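Local coordinates for protein alpha-fucosidase (Bifidobacterium bifidum, PDB 2EAB) that probably hydrolyses terminal alpha-1,2-linked L-fucose from glycans, this chain being the calcium-binding catalytic part of a longer, membrane-associated bifidobacterial glycosidase, at residues A593-G598 and G602-T607. Residues are numbered along the deposited sequence; the frame is centred on the assembly and turned at random.
Sequences AAKAKG and GLVGNT
Val604 meets the last turn of helix 577-596 with both of its methyl groups, one on Ala594 and the other on Lys595. The tight part is the first of these: Ala594 CB lies 3.7 Å from Val604 CG2, at van der Waals distance, and both residues are buried. The CB of each residue points toward the other segment, and Ala594 CA and Val604 CA stand 7.0 Å apart, the nearest CA pair of the two segments. With CG1 anti to the backbone N (chi1 171°), CG2 is left beside that nitrogen and faces the alanine, while CG1 reaches the lysine. That second side is looser and open to solvent: Lys595 is extended at chi2 and chi3, bends at chi4 (-62°), and crosses the valine at about a right angle, with its NZ 4.2 Å from Val604 CG1. No hydrogen bond joins the segments, and only 126 Å² is buried in all. The chain turns back through the helix end, where Gly598, at positive phi, hydrogen-bonds through its N to Lys595 O (3.0 Å) as part of a Schellman motif, and the Asp599 carboxylate accepts from the backbone N of Leu603 and Val604. Within the family 95 catalytic domain, Ala594 also touches Tyr532 of helix 525-546 and Trp632 of helix 632-639, while Val604 pairs through its backbone with Ser633, placing this loop between the end of helix 577-596 and the start of helix 632-639.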
ATOM      1  N   ALA A 593     -13.185 -16.334  -9.511  1.00  7.64           N
ATOM      2  CA  ALA A 593     -14.251 -15.334  -9.565  1.00  7.83           C
ATOM      3  C   ALA A 593     -15.408 -15.820 -10.439  1.00  8.10           C
ATOM      4  O   ALA A 593     -16.585 -15.707 -10.065  1.00  8.37           O
ATOM      5  CB  ALA A 593     -13.712 -14.004 -10.073  1.00  8.02           C
ATOM      6  N   ALA A 594     -15.064 -16.377 -11.597  1.00  8.27           N
ATOM      7  CA  ALA A 594     -16.055 -16.941 -12.509  1.00  8.61           C
ATOM      8  C   ALA A 594     -16.844 -18.061 -11.840  1.00  9.02           C
ATOM      9  O   ALA A 594     -18.077 -18.062 -11.880  1.00  9.32           O
ATOM     10  CB  ALA A 594     -15.387 -17.448 -13.775  1.00  8.71           C
ATOM     11  N   LYS A 595     -16.137 -18.990 -11.202  1.00  9.27           N
ATOM     12  CA  LYS A 595     -16.781 -20.113 -10.518  1.00  9.95           C
ATOM     13  C   LYS A 595     -17.754 -19.650  -9.438  1.00 10.09           C
ATOM     14  O   LYS A 595     -18.842 -20.217  -9.286  1.00 10.49           O
ATOM     15  CB  LYS A 595     -15.736 -21.059  -9.934  1.00 10.21           C
ATOM     16  CG  LYS A 595     -15.067 -21.933 -10.976  1.00 12.18           C
ATOM     17  CD  LYS A 595     -14.034 -22.860 -10.365  1.00 15.71           C
ATOM     18  CE  LYS A 595     -13.487 -23.830 -11.407  1.00 17.71           C
ATOM     19  NZ  LYS A 595     -14.536 -24.729 -11.982  1.00 19.60           N
ATOM     20  N   ALA A 596     -17.374 -18.602  -8.710  1.00 10.06           N
ATOM     21  CA  ALA A 596     -18.208 -18.056  -7.641  1.00 10.21           C
ATOM     22  C   ALA A 596     -19.519 -17.481  -8.174  1.00 10.64           C
ATOM     23  O   ALA A 596     -20.498 -17.350  -7.434  1.00 11.27           O
ATOM     24  CB  ALA A 596     -17.442 -17.005  -6.861  1.00 10.25           C
ATOM     25  N   LYS A 597     -19.524 -17.139  -9.461  1.00 10.60           N
ATOM     26  CA  LYS A 597     -20.711 -16.617 -10.135  1.00 11.22           C
ATOM     27  C   LYS A 597     -21.442 -17.677 -10.964  1.00 11.63           C
ATOM     28  O   LYS A 597     -22.462 -17.383 -11.591  1.00 12.20           O
ATOM     29  CB  LYS A 597     -20.324 -15.435 -11.027  1.00 11.08           C
ATOM     30  CG  LYS A 597     -19.897 -14.201 -10.253  1.00 11.55           C
ATOM     31  CD  LYS A 597     -19.397 -13.091 -11.160  1.00 12.35           C
ATOM     32  CE  LYS A 597     -20.484 -12.549 -12.089  1.00 13.31           C
ATOM     33  NZ  LYS A 597     -21.679 -12.020 -11.372  1.00 14.53           N
ATOM     34  N   GLY A 598     -20.922 -18.902 -10.963  1.00 11.80           N
ATOM     35  CA  GLY A 598     -21.484 -19.985 -11.774  1.00 12.00           C
ATOM     36  C   GLY A 598     -21.043 -19.938 -13.227  1.00 12.02           C
ATOM     37  O   GLY A 598     -21.713 -20.494 -14.104  1.00 12.66           O
ATOM     38  N   GLY A 602     -19.151 -18.640 -19.460  1.00 11.41           N
ATOM     39  CA  GLY A 602     -18.522 -19.865 -19.975  1.00 11.45           C
ATOM     40  C   GLY A 602     -17.070 -19.660 -20.376  1.00 11.39           C
ATOM     41  O   GLY A 602     -16.660 -20.044 -21.474  1.00 11.70           O
ATOM     42  N   LEU A 603     -16.295 -19.054 -19.477  1.00 11.38           N
ATOM     43  CA  LEU A 603     -14.910 -18.670 -19.772  1.00 11.31           C
ATOM     44  C   LEU A 603     -13.853 -19.529 -19.076  1.00 11.34           C
ATOM     45  O   LEU A 603     -12.679 -19.499 -19.448  1.00 11.49           O
ATOM     46  CB  LEU A 603     -14.689 -17.182 -19.464  1.00 11.56           C
ATOM     47  CG  LEU A 603     -15.524 -16.213 -20.309  1.00 11.98           C
ATOM     48  CD1 LEU A 603     -15.294 -14.774 -19.876  1.00 12.59           C
ATOM     49  CD2 LEU A 603     -15.243 -16.372 -21.800  1.00 13.08           C
ATOM     50  N   VAL A 604     -14.269 -20.301 -18.078  1.00 11.04           N
ATOM     51  CA  VAL A 604     -13.349 -21.177 -17.350  1.00 11.13           C
ATOM     52  C   VAL A 604     -12.777 -22.252 -18.276  1.00 11.27           C
ATOM     53  O   VAL A 604     -11.567 -22.495 -18.288  1.00 11.23           O
ATOM     54  CB  VAL A 604     -14.035 -21.816 -16.112  1.00 11.22           C
ATOM     55  CG1 VAL A 604     -13.157 -22.892 -15.479  1.00 11.13           C
ATOM     56  CG2 VAL A 604     -14.373 -20.745 -15.087  1.00 11.78           C
ATOM     57  N   GLY A 605     -13.654 -22.888 -19.050  1.00 11.37           N
ATOM     58  CA  GLY A 605     -13.252 -23.940 -19.973  1.00 11.89           C
ATOM     59  C   GLY A 605     -12.602 -25.117 -19.276  1.00 12.16           C
ATOM     60  O   GLY A 605     -12.992 -25.500 -18.169  1.00 12.02           O
ATOM     61  N   ASN A 606     -11.587 -25.675 -19.926  1.00 12.39           N
ATOM     62  CA  ASN A 606     -10.948 -26.906 -19.483  1.00 12.83           C
ATOM     63  C   ASN A 606      -9.612 -27.086 -20.197  1.00 12.76           C
ATOM     64  O   ASN A 606      -9.183 -26.206 -20.946  1.00 12.34           O
ATOM     65  CB  ASN A 606     -11.871 -28.109 -19.740  1.00 13.22           C
ATOM     66  CG  ASN A 606     -12.237 -28.264 -21.211  1.00 14.29           C
ATOM     67  OD1 ASN A 606     -11.397 -28.104 -22.100  1.00 15.07           O
ATOM     68  ND2 ASN A 606     -13.499 -28.590 -21.472  1.00 16.95           N
ATOM     69  N   THR A 607      -8.962 -28.225 -19.975  1.00 13.00           N
ATOM     70  CA  THR A 607      -7.675 -28.508 -20.611  1.00 13.43           C
ATOM     71  C   THR A 607      -7.775 -29.587 -21.696  1.00 13.89           C
ATOM     72  O   THR A 607      -6.790 -30.264 -22.003  1.00 14.07           O
ATOM     73  CB  THR A 607      -6.594 -28.883 -19.574  1.00 13.48           C
ATOM     74  OG1 THR A 607      -7.004 -30.054 -18.856  1.00 13.88           O
ATOM     75  CG2 THR A 607      -6.372 -27.738 -18.590  1.00 13.31           C
TER